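Local coordinates for protein Uly1 (Catenovulum maritimum, PDB 7DRQ) that cleaves the algal polysaccharide ulvan as a calcium-containing lyase of polysaccharide lyase family 24, probably on a beta-propeller scaffold, at residues 21-24 against 25-28; 49-52 against 53-56; 144-147 against 148-151; 159-162 against 163-166; 436-439 against 440-443. One frame throughout, in Å; residues are numbered along the deposited sequence.

Contact 1. Residues 21-24 against 25-28; sequences KKSV and PQAR
S23 OG accepts the backbone N-H of Q26 at 2.8 Å, and the N-H...O angle of 164° shows a nearly straight bond. The hydroxyl gets there because chi1 of 80° places OG between the backbone N and the carbonyl carbon of its own residue. The exchange is reciprocal: Q26 OE1 takes the N-H of S23 at 3.0 Å, in the carbonyl plane and on a lone pair. Side chain to backbone in both directions, with S23 at the N-cap, this is a capping box, and it opens the short helix 24-29. Replacing S23 by an alanine would probably leave Q26 N without its capping acceptor and make the first turn less firmly held. Backbone bonds take over from there, A27 N to S23 O at 2.8 Å and R28 N to V24 O at 2.9 Å. K22 crosses the Q26 side chain at about a right angle, its CD lying 3.8 Å from Q26 OE1. V24 and R28 run side by side, and V24 CG1 sits over one face of the guanidinium, 3.3 Å from R28 NH2. R28 NH1 is engaged in a salt bridge with E99, while F98 packs against V24, A27 and R28.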
loop_
_atom_site.group_PDB
_atom_site.type_symbol
_atom_site.label_atom_id
_atom_site.label_comp_id
_atom_site.label_asym_id
_atom_site.label_seq_id
_atom_site.Cartn_x
_atom_site.Cartn_y
_atom_site.Cartn_z
ATOM N N LYS A 21 18.961 5.966 10.677
ATOM C CA LYS A 21 18.884 4.981 9.609
ATOM C C LYS A 21 20.005 3.955 9.731
ATOM O O LYS A 21 21.160 4.305 9.978
ATOM C CB LYS A 21 18.965 5.682 8.255
ATOM C CG LYS A 21 18.935 4.737 7.075
ATOM C CD LYS A 21 17.604 4.799 6.387
ATOM C CE LYS A 21 17.720 4.321 4.955
ATOM N NZ LYS A 21 18.319 2.963 4.939
ATOM N N LYS A 22 19.662 2.681 9.545
ATOM C CA LYS A 22 20.630 1.591 9.555
ATOM C C LYS A 22 20.686 0.917 8.191
ATOM O O LYS A 22 19.657 0.743 7.528
ATOM C CB LYS A 22 20.282 0.538 10.614
ATOM C CG LYS A 22 20.335 1.035 12.046
ATOM C CD LYS A 22 21.744 1.445 12.470
ATOM C CE LYS A 22 21.737 1.943 13.912
ATOM N NZ LYS A 22 23.092 2.322 14.393
ATOM N N SER A 23 21.894 0.527 7.782
ATOM C CA SER A 23 22.053 -0.331 6.622
ATOM C C SER A 23 21.401 -1.691 6.886
ATOM O O SER A 23 21.091 -2.055 8.022
ATOM C CB SER A 23 23.539 -0.502 6.293
ATOM O OG SER A 23 24.129 -1.469 7.139
ATOM N N VAL A 24 21.196 -2.450 5.816
ATOM C CA VAL A 24 20.685 -3.811 5.949
ATOM C C VAL A 24 21.696 -4.688 6.689
ATOM O O VAL A 24 21.296 -5.436 7.596
ATOM C CB VAL A 24 20.308 -4.398 4.582
ATOM C CG1 VAL A 24 20.200 -5.903 4.670
ATOM C CG2 VAL A 24 18.996 -3.782 4.104
ATOM N N PRO A 25 22.999 -4.650 6.363
ATOM C CA PRO A 25 23.949 -5.438 7.174
ATOM C C PRO A 25 24.017 -4.996 8.628
ATOM O O PRO A 25 24.137 -5.846 9.517
ATOM C CB PRO A 25 25.287 -5.236 6.444
ATOM C CG PRO A 25 24.901 -4.933 5.040
ATOM C CD PRO A 25 23.659 -4.091 5.166
ATOM N N GLN A 26 23.963 -3.690 8.898
ATOM C CA GLN A 26 23.865 -3.215 10.274
ATOM C C GLN A 26 22.622 -3.776 10.956
ATOM O O GLN A 26 22.696 -4.341 12.055
ATOM C CB GLN A 26 23.816 -1.686 10.295
ATOM C CG GLN A 26 25.133 -0.967 10.530
ATOM C CD GLN A 26 24.960 0.536 10.477
ATOM O OE1 GLN A 26 24.195 1.060 9.656
ATOM N NE2 GLN A 26 25.657 1.247 11.363
ATOM N N ALA A 27 21.460 -3.611 10.316
ATOM C CA ALA A 27 20.205 -4.044 10.922
ATOM C C ALA A 27 20.224 -5.536 11.209
ATOM O O ALA A 27 19.686 -5.992 12.225
ATOM C CB ALA A 27 19.035 -3.690 10.007
ATOM N N ARG A 28 20.857 -6.313 10.335
ATOM C CA ARG A 28 20.840 -7.755 10.510
ATOM C C ARG A 28 21.797 -8.206 11.605
ATOM O O ARG A 28 21.496 -9.146 12.349
ATOM C CB ARG A 28 21.188 -8.435 9.191
ATOM C CG ARG A 28 20.893 -9.893 9.196
ATOM C CD ARG A 28 20.164 -10.258 7.931
ATOM N NE ARG A 28 20.871 -9.795 6.753
ATOM C CZ ARG A 28 20.291 -9.484 5.600
ATOM N NH1 ARG A 28 18.982 -9.566 5.466
ATOM N NH2 ARG A 28 21.034 -9.091 4.573
#

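Contact 2. Residues 49-52 against 53-56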
loop_
_atom_site.group_PDB
_atom_site.type_symbol
_atom_site.label_atom_id
_atom_site.label_comp_id
_atom_site.label_asym_id
_atom_site.label_seq_id
_atom_site.Cartn_x
_atom_site.Cartn_y
_atom_site.Cartn_z
ATOM N N HIS A 49 0.706 4.401 7.699
ATOM C CA HIS A 49 1.493 3.876 6.597
ATOM C C HIS A 49 0.854 2.584 6.111
ATOM O O HIS A 49 0.342 1.803 6.915
ATOM C CB HIS A 49 2.938 3.620 7.035
ATOM C CG HIS A 49 3.908 3.524 5.901
ATOM N ND1 HIS A 49 4.007 4.492 4.926
ATOM C CD2 HIS A 49 4.850 2.596 5.610
ATOM C CE1 HIS A 49 4.960 4.156 4.072
ATOM N NE2 HIS A 49 5.491 3.012 4.470
ATOM N N GLY A 50 0.909 2.365 4.797
ATOM C CA GLY A 50 0.324 1.171 4.205
ATOM C C GLY A 50 -1.175 1.319 4.009
ATOM O O GLY A 50 -1.737 2.418 4.046
ATOM N N ASP A 51 -1.832 0.174 3.801
ATOM C CA ASP A 51 -3.268 0.131 3.525
ATOM C C ASP A 51 -4.049 0.183 4.843
ATOM O O ASP A 51 -4.770 -0.739 5.232
ATOM C CB ASP A 51 -3.596 -1.117 2.716
ATOM C CG ASP A 51 -4.983 -1.087 2.146
ATOM O OD1 ASP A 51 -5.495 0.025 1.870
ATOM O OD2 ASP A 51 -5.570 -2.176 1.985
ATOM N N ALA A 52 -3.879 1.301 5.537
ATOM C CA ALA A 52 -4.171 1.369 6.960
ATOM C C ALA A 52 -5.486 2.051 7.296
ATOM O O ALA A 52 -5.779 2.233 8.483
ATOM C CB ALA A 52 -3.027 2.089 7.692
ATOM N N ILE A 53 -6.280 2.455 6.311
ATOM C CA ILE A 53 -7.547 3.108 6.619
ATOM C C ILE A 53 -8.608 2.677 5.616
ATOM O O ILE A 53 -8.365 2.674 4.405
ATOM C CB ILE A 53 -7.397 4.644 6.659
ATOM C CG1 ILE A 53 -8.769 5.311 6.722
ATOM C CG2 ILE A 53 -6.574 5.170 5.487
ATOM C CD1 ILE A 53 -8.701 6.740 7.232
ATOM N N LYS A 54 -9.789 2.310 6.120
ATOM C CA LYS A 54 -10.921 1.959 5.273
ATOM C C LYS A 54 -12.184 2.555 5.869
ATOM O O LYS A 54 -12.268 2.788 7.080
ATOM C CB LYS A 54 -11.111 0.440 5.138
ATOM C CG LYS A 54 -9.995 -0.275 4.398
ATOM C CD LYS A 54 -9.926 0.196 2.956
ATOM C CE LYS A 54 -8.552 -0.115 2.374
ATOM N NZ LYS A 54 -8.291 -1.610 2.400
ATOM N N VAL A 55 -13.170 2.792 5.010
ATOM C CA VAL A 55 -14.479 3.283 5.425
ATOM C C VAL A 55 -15.534 2.288 4.973
ATOM O O VAL A 55 -15.561 1.889 3.803
ATOM C CB VAL A 55 -14.767 4.690 4.870
ATOM C CG1 VAL A 55 -16.110 5.202 5.401
ATOM C CG2 VAL A 55 -13.665 5.645 5.298
ATOM N N TYR A 56 -16.389 1.878 5.910
ATOM C CA TYR A 56 -17.495 0.963 5.645
ATOM C C TYR A 56 -18.725 1.510 6.353
ATOM O O TYR A 56 -18.733 1.602 7.585
ATOM C CB TYR A 56 -17.189 -0.457 6.138
ATOM C CG TYR A 56 -18.422 -1.332 6.164
ATOM C CD1 TYR A 56 -19.000 -1.780 4.984
ATOM C CD2 TYR A 56 -19.024 -1.691 7.367
ATOM C CE1 TYR A 56 -20.143 -2.567 5.001
ATOM C CE2 TYR A 56 -20.152 -2.475 7.392
ATOM C CZ TYR A 56 -20.711 -2.910 6.208
ATOM O OH TYR A 56 -21.844 -3.686 6.235
HETATM O O HOH W 1 -5.917 2.496 3.088
#
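The charged interaction joins D51 and K54, three residues apart: K54 NZ lies 2.8 Å from D51 OD2, a hydrogen-bonded salt bridge. NZ comes to the syn side of that oxygen but stands 30° out of the carboxylate plane. The second oxygen is less closely approached, D51 OD1 being 3.3 Å from K54 NZ, so the pairing is one-sided rather than evenly forked. The two side chains cross at about a right angle. K54 reaches back along the chain because it bends at chi2 (-64°) and again at chi4 (61°), which turns the ammonium toward D51. Both ends have second partners: V113 O accepts from K54 NZ, and F206 N donates to D51 OD2.

The water-mediated interaction uses the other carboxylate oxygen. One water donates to D51 OD1 at 2.8 Å and to I53 O, also at 2.8 Å, tying the side chain to the backbone at the start of the strand. OD2 thus takes the lysine and F206 N, while OD1 takes the water.

Among apolar groups, A52 and I53 lie against I448 of strand 444-452 and Y459 of strand 455-462, which places this stretch beside the neighbouring sheet.

In the backbone, A52 N makes a weak bond to G50 O at 2.8 Å around D51, the centre of an inverse gamma turn that leads into strand 53-56, an outermost strand of its four-stranded antiparallel sheet.

Contact 3. Residues 144-147 against 148-151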
loop_
_atom_site.group_PDB
_atom_site.type_symbol
_atom_site.label_atom_id
_atom_site.label_comp_id
_atom_site.label_asym_id
_atom_site.label_seq_id
_atom_site.Cartn_x
_atom_site.Cartn_y
_atom_site.Cartn_z
ATOM N N ARG A 144 8.916 -20.207 11.915
ATOM C CA ARG A 144 8.674 -21.315 10.999
ATOM C C ARG A 144 7.197 -21.478 10.654
ATOM O O ARG A 144 6.865 -21.853 9.523
ATOM C CB ARG A 144 9.237 -22.600 11.597
ATOM C CG ARG A 144 10.756 -22.619 11.609
ATOM C CD ARG A 144 11.287 -23.856 12.319
ATOM N NE ARG A 144 11.025 -23.807 13.751
ATOM C CZ ARG A 144 11.228 -24.826 14.581
ATOM N NH1 ARG A 144 11.694 -25.976 14.115
ATOM N NH2 ARG A 144 10.965 -24.695 15.871
ATOM N N LYS A 145 6.300 -21.202 11.607
ATOM C CA LYS A 145 4.856 -21.233 11.395
ATOM C C LYS A 145 4.241 -19.854 11.611
ATOM O O LYS A 145 3.105 -19.728 12.076
ATOM C CB LYS A 145 4.197 -22.270 12.308
ATOM C CG LYS A 145 4.756 -23.679 12.126
ATOM C CD LYS A 145 4.545 -24.176 10.706
ATOM C CE LYS A 145 4.995 -25.640 10.546
ATOM N NZ LYS A 145 4.867 -26.086 9.136
ATOM N N ASP A 146 4.995 -18.797 11.276
ATOM C CA ASP A 146 4.496 -17.443 11.491
ATOM C C ASP A 146 5.001 -16.479 10.418
ATOM O O ASP A 146 5.035 -15.266 10.660
ATOM C CB ASP A 146 4.897 -16.958 12.892
ATOM C CG ASP A 146 4.086 -15.762 13.354
ATOM O OD1 ASP A 146 2.860 -15.727 13.099
ATOM O OD2 ASP A 146 4.676 -14.851 13.984
ATOM N N TYR A 147 5.399 -16.988 9.245
ATOM C CA TYR A 147 5.981 -16.155 8.192
ATOM C C TYR A 147 4.927 -15.387 7.410
ATOM O O TYR A 147 5.272 -14.431 6.700
ATOM C CB TYR A 147 6.793 -17.016 7.216
ATOM C CG TYR A 147 5.993 -18.184 6.694
ATOM C CD1 TYR A 147 5.153 -18.041 5.597
ATOM C CD2 TYR A 147 6.060 -19.425 7.314
ATOM C CE1 TYR A 147 4.413 -19.108 5.121
ATOM C CE2 TYR A 147 5.323 -20.492 6.852
ATOM C CZ TYR A 147 4.500 -20.326 5.759
ATOM O OH TYR A 147 3.764 -21.380 5.287
ATOM N N PHE A 148 3.662 -15.793 7.524
ATOM C CA PHE A 148 2.519 -15.120 6.926
ATOM C C PHE A 148 1.542 -14.855 8.063
ATOM O O PHE A 148 1.282 -15.751 8.872
ATOM C CB PHE A 148 1.865 -15.987 5.824
ATOM C CG PHE A 148 0.680 -15.342 5.165
ATOM C CD1 PHE A 148 0.855 -14.475 4.097
ATOM C CD2 PHE A 148 -0.607 -15.585 5.626
ATOM C CE1 PHE A 148 -0.226 -13.851 3.506
ATOM C CE2 PHE A 148 -1.706 -14.972 5.034
ATOM C CZ PHE A 148 -1.516 -14.104 3.964
ATOM N N ARG A 149 1.028 -13.626 8.150
ATOM C CA ARG A 149 0.372 -13.159 9.375
ATOM C C ARG A 149 -0.988 -12.544 9.055
ATOM O O ARG A 149 -1.074 -11.385 8.636
ATOM C CB ARG A 149 1.279 -12.173 10.119
ATOM C CG ARG A 149 2.584 -12.821 10.580
ATOM C CD ARG A 149 3.650 -11.826 11.043
ATOM N NE ARG A 149 4.693 -12.555 11.762
ATOM C CZ ARG A 149 5.899 -12.086 12.062
ATOM N NH1 ARG A 149 6.257 -10.862 11.696
ATOM N NH2 ARG A 149 6.745 -12.856 12.741
ATOM N N TYR A 150 -2.051 -13.314 9.287
ATOM C CA TYR A 150 -3.411 -12.931 8.932
ATOM C C TYR A 150 -4.305 -13.044 10.156
ATOM O O TYR A 150 -4.288 -14.069 10.851
ATOM C CB TYR A 150 -3.920 -13.839 7.798
ATOM C CG TYR A 150 -5.382 -13.709 7.440
ATOM C CD1 TYR A 150 -5.969 -12.465 7.229
ATOM C CD2 TYR A 150 -6.167 -14.846 7.268
ATOM C CE1 TYR A 150 -7.322 -12.353 6.890
ATOM C CE2 TYR A 150 -7.511 -14.753 6.915
ATOM C CZ TYR A 150 -8.084 -13.505 6.732
ATOM O OH TYR A 150 -9.412 -13.418 6.382
ATOM N N SER A 151 -5.099 -12.008 10.412
ATOM C CA SER A 151 -6.092 -12.040 11.477
ATOM C C SER A 151 -7.447 -11.676 10.888
ATOM O O SER A 151 -7.539 -10.868 9.957
ATOM C CB SER A 151 -5.719 -11.072 12.621
ATOM O OG SER A 151 -4.614 -11.564 13.363
HETATM O O HOH W 2 0.777 -16.462 11.347
#
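The side chains of R149 and D146 cross at about a right angle and form a local salt bridge where the loop 144-149 enters strand 150-152, the last strand of a three-stranded antiparallel sheet. From CB, R149 sends CG anti to its carbonyl carbon (chi1 -63°) and stays extended to NE, which carries the guanidinium back across D146. CG lies 3.5 Å from D146 O, and CD passes the same carbonyl. NE makes a weak bond to D146 OD2 at 3.2 Å, and NH2 holds the same oxygen at 3.1 Å with an N-H...O angle of 139°. The flat groups are not coplanar: their planes are 50° apart, and NH2 meets OD2 from above the carboxylate plane. NH1 turns to D127 O and T96 OG1. A leucine in place of R149 would probably leave D146 OD2 without its arginine mate and D127 O without this donor. K185, a residue of a calcium site, also forms a salt bridge with D146 OD2; the D146 side chain lies about 5 Å from the ion, so these charges probably polarise one another. Through D146 OD1 runs a separate link, a water donating to it at 2.8 Å and to F148 O at 2.6 Å.

Contact 4. Residues 159-162 against 163-166; sequences SVTD and NNFT
T161 and N163 lie side by side and point the same way, and N164 runs alongside T161 in the same sense, so both amides have their OD1 near one hydroxyl. T161 OG1 donates to N163 OD1 at 2.6 Å, coming from above the amide carbonyl plane, 39° out of it, rather than along a lone pair. Its other neighbour, N164 OD1, stands 2.9 Å from T161 OG1. The chi1 of 58° places OG1 between the backbone N and the carbonyl carbon, which brings it to the two OD1 atoms. A water joins the T161 backbone to the N164 side chain, accepting from T161 N at 2.9 Å and donating to N164 OD1 at 3.1 Å. The backbone forms a short 3-10 turn: N164 N bonds to T161 O at 2.9 Å and F165 N to D162 O at 3.0 Å, both i to i+3. F165 is then the centre of an inverse gamma turn. V160 meets the F165 ring at its edge, CG2 being 4.1 Å from F165 CD1. In the fold, the F165 ring rests on strands 59-65, 73-80 and 86-91, and D162 forms a salt bridge with R78 of strand 73-80, so this surface turn lies against one antiparallel sheet.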
loop_
_atom_site.group_PDB
_atom_site.type_symbol
_atom_site.label_atom_id
_atom_site.label_comp_id
_atom_site.label_asym_id
_atom_site.label_seq_id
_atom_site.Cartn_x
_atom_site.Cartn_y
_atom_site.Cartn_z
ATOM N N SER A 159 -19.870 -4.136 12.635
ATOM C CA SER A 159 -20.930 -3.245 13.090
ATOM C C SER A 159 -21.402 -3.536 14.511
ATOM O O SER A 159 -22.464 -3.043 14.905
ATOM C CB SER A 159 -22.121 -3.299 12.121
ATOM O OG SER A 159 -22.802 -4.542 12.213
ATOM N N VAL A 160 -20.648 -4.306 15.305
ATOM C CA VAL A 160 -21.050 -4.459 16.703
ATOM C C VAL A 160 -20.926 -3.104 17.404
ATOM O O VAL A 160 -20.262 -2.185 16.918
ATOM C CB VAL A 160 -20.233 -5.534 17.437
ATOM C CG1 VAL A 160 -20.421 -6.899 16.764
ATOM C CG2 VAL A 160 -18.750 -5.154 17.504
ATOM N N THR A 161 -21.599 -2.977 18.549
ATOM C CA THR A 161 -21.477 -1.748 19.327
ATOM C C THR A 161 -20.053 -1.587 19.846
ATOM O O THR A 161 -19.272 -2.539 19.897
ATOM C CB THR A 161 -22.453 -1.749 20.511
ATOM O OG1 THR A 161 -22.190 -2.895 21.331
ATOM C CG2 THR A 161 -23.898 -1.801 20.024
ATOM N N ASP A 162 -19.718 -0.352 20.240
ATOM C CA ASP A 162 -18.369 -0.066 20.724
ATOM C C ASP A 162 -17.968 -0.999 21.858
ATOM O O ASP A 162 -16.837 -1.500 21.889
ATOM C CB ASP A 162 -18.261 1.389 21.193
ATOM C CG ASP A 162 -18.223 2.382 20.051
ATOM O OD1 ASP A 162 -18.173 1.955 18.883
ATOM O OD2 ASP A 162 -18.232 3.611 20.328
ATOM N N ASN A 163 -18.867 -1.229 22.822
ATOM C CA ASN A 163 -18.458 -2.045 23.962
ATOM C C ASN A 163 -18.221 -3.499 23.571
ATOM O O ASN A 163 -17.553 -4.223 24.313
ATOM C CB ASN A 163 -19.491 -1.979 25.092
ATOM C CG ASN A 163 -20.822 -2.534 24.681
ATOM O OD1 ASN A 163 -21.431 -2.056 23.720
ATOM N ND2 ASN A 163 -21.298 -3.550 25.403
ATOM N N ASN A 164 -18.757 -3.941 22.440
ATOM C CA ASN A 164 -18.525 -5.299 21.963
ATOM C C ASN A 164 -17.394 -5.380 20.946
ATOM O O ASN A 164 -17.073 -6.483 20.478
ATOM C CB ASN A 164 -19.814 -5.872 21.359
ATOM C CG ASN A 164 -20.920 -6.024 22.390
ATOM O OD1 ASN A 164 -22.076 -5.715 22.126
ATOM N ND2 ASN A 164 -20.561 -6.495 23.572
ATOM N N PHE A 165 -16.790 -4.246 20.586
ATOM C CA PHE A 165 -15.709 -4.221 19.592
ATOM C C PHE A 165 -14.408 -4.553 20.315
ATOM O O PHE A 165 -13.634 -3.681 20.720
ATOM C CB PHE A 165 -15.639 -2.865 18.895
ATOM C CG PHE A 165 -14.737 -2.849 17.693
ATOM C CD1 PHE A 165 -15.146 -3.420 16.499
ATOM C CD2 PHE A 165 -13.490 -2.264 17.757
ATOM C CE1 PHE A 165 -14.315 -3.413 15.385
ATOM C CE2 PHE A 165 -12.642 -2.251 16.633
ATOM C CZ PHE A 165 -13.065 -2.828 15.453
ATOM N N THR A 166 -14.186 -5.850 20.507
ATOM C CA THR A 166 -13.064 -6.350 21.291
ATOM C C THR A 166 -12.440 -7.535 20.568
ATOM O O THR A 166 -12.956 -8.015 19.558
ATOM C CB THR A 166 -13.485 -6.813 22.693
ATOM O OG1 THR A 166 -14.203 -8.045 22.568
ATOM C CG2 THR A 166 -14.362 -5.770 23.418
HETATM O O HOH W 3 -23.176 -5.282 19.272
#

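Contact 5. Residues 436-439 against 440-443; sequences YAPV and GSQS
Two hydrogen bonds converge on P438 O, both coming from S441. The backbone bond, S441 N to P438 O at 3.1 Å with an N-H...O angle of 158°, closes a type II beta turn from P438 to S441; the donor is tilted 31° from the carbonyl plane. The side-chain bond, S441 OG to P438 O, is at 2.5 Å unusually short, and its exact length is doubtful. It is made possible by chi1 of 55°, which holds OG between the backbone N and the carbonyl carbon, turned back toward P438 O.

Backbone geometry accounts for the corner residues. V439 and G440 take the two central positions of the type II turn, G440 with a positive phi. A beta carbon on G440 would lie 2.5 Å from V439 O; a side chain here would run into that oxygen, which explains the glycine.

In van der Waals contact, A437 CB comes to 3.7 Å from S441 OG, and P438 CD to 4.0 Å from the same S441 OG, so the hydroxyl has carbon nearby as well as its acceptor.

The turn lies in the surface loop that leads from strand 432-436 to strand 444-452. V439 and S441 pack on R418 at the start of strand 418-425, and R418 NE in turn donates to A437 O.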
loop_
_atom_site.group_PDB
_atom_site.type_symbol
_atom_site.label_atom_id
_atom_site.label_comp_id
_atom_site.label_asym_id
_atom_site.label_seq_id
_atom_site.Cartn_x
_atom_site.Cartn_y
_atom_site.Cartn_z
ATOM N N TYR A 436 -6.932 24.443 0.805
ATOM C CA TYR A 436 -5.683 24.588 1.543
ATOM C C TYR A 436 -6.044 25.004 2.956
ATOM O O TYR A 436 -6.674 26.052 3.145
ATOM C CB TYR A 436 -4.752 25.612 0.886
ATOM C CG TYR A 436 -3.346 25.640 1.465
ATOM C CD1 TYR A 436 -2.752 24.485 1.971
ATOM C CD2 TYR A 436 -2.612 26.822 1.502
ATOM C CE1 TYR A 436 -1.467 24.511 2.501
ATOM C CE2 TYR A 436 -1.327 26.858 2.028
ATOM C CZ TYR A 436 -0.758 25.701 2.527
ATOM O OH TYR A 436 0.517 25.753 3.052
ATOM N N ALA A 437 -5.681 24.169 3.930
ATOM C CA ALA A 437 -5.993 24.470 5.318
ATOM C C ALA A 437 -5.360 25.809 5.696
ATOM O O ALA A 437 -4.274 26.142 5.217
ATOM C CB ALA A 437 -5.479 23.368 6.241
ATOM N N PRO A 438 -6.015 26.583 6.555
ATOM C CA PRO A 438 -5.583 27.961 6.803
ATOM C C PRO A 438 -4.417 28.066 7.766
ATOM O O PRO A 438 -4.128 27.169 8.560
ATOM C CB PRO A 438 -6.835 28.604 7.411
ATOM C CG PRO A 438 -7.486 27.475 8.146
ATOM C CD PRO A 438 -7.269 26.257 7.259
ATOM N N VAL A 439 -3.781 29.220 7.734
ATOM C CA VAL A 439 -2.709 29.536 8.640
ATOM C C VAL A 439 -3.294 29.387 10.045
ATOM O O VAL A 439 -4.421 29.702 10.254
ATOM C CB VAL A 439 -2.266 30.984 8.403
ATOM C CG1 VAL A 439 -1.449 31.504 9.540
ATOM C CG2 VAL A 439 -1.588 31.136 7.060
ATOM N N GLY A 440 -2.516 28.893 10.989
ATOM C CA GLY A 440 -2.975 28.659 12.344
ATOM C C GLY A 440 -3.552 27.283 12.599
ATOM O O GLY A 440 -3.806 26.942 13.762
ATOM N N SER A 441 -3.791 26.495 11.554
ATOM C CA SER A 441 -4.198 25.112 11.724
ATOM C C SER A 441 -2.971 24.242 12.018
ATOM O O SER A 441 -1.828 24.698 11.971
ATOM C CB SER A 441 -4.939 24.625 10.475
ATOM O OG SER A 441 -4.148 24.823 9.317
ATOM N N GLN A 442 -3.218 22.964 12.300
ATOM C CA GLN A 442 -2.140 22.080 12.722
ATOM C C GLN A 442 -1.189 21.770 11.570
ATOM O O GLN A 442 -1.522 21.901 10.392
ATOM C CB GLN A 442 -2.698 20.769 13.268
ATOM C CG GLN A 442 -3.579 20.938 14.480
ATOM C CD GLN A 442 -4.381 19.704 14.744
ATOM O OE1 GLN A 442 -5.577 19.668 14.479
ATOM N NE2 GLN A 442 -3.724 18.666 15.241
ATOM N N SER A 443 0.007 21.323 11.929
ATOM C CA SER A 443 1.019 20.917 10.964
ATOM C C SER A 443 1.213 19.413 11.047
ATOM O O SER A 443 1.334 18.855 12.146
ATOM C CB SER A 443 2.347 21.629 11.213
ATOM O OG SER A 443 2.332 22.906 10.598
#

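From the N terminus the five contacts run in series; none nests or crosses, and each is local. Contact 1 starts helix 24-29 after strand 3-15. Contact 2 opens the sheet of strands 53-56, 59-65, 73-80 and 86-91, its side chains packing on strands 444-452 and 455-462. Contact 3 ends the loop leading to strand 150-152, close to a calcium site. Contact 4 follows that strand and lies against the sheet contact 2 opens, nearest atoms about 5 Å apart. Contact 5 joins strands 432-436 and 444-452, its centre about 42 Å from that of contact 3, on the opposite side of the chain's centre. They lie at loops within and between antiparallel sheets, consistent with a propeller.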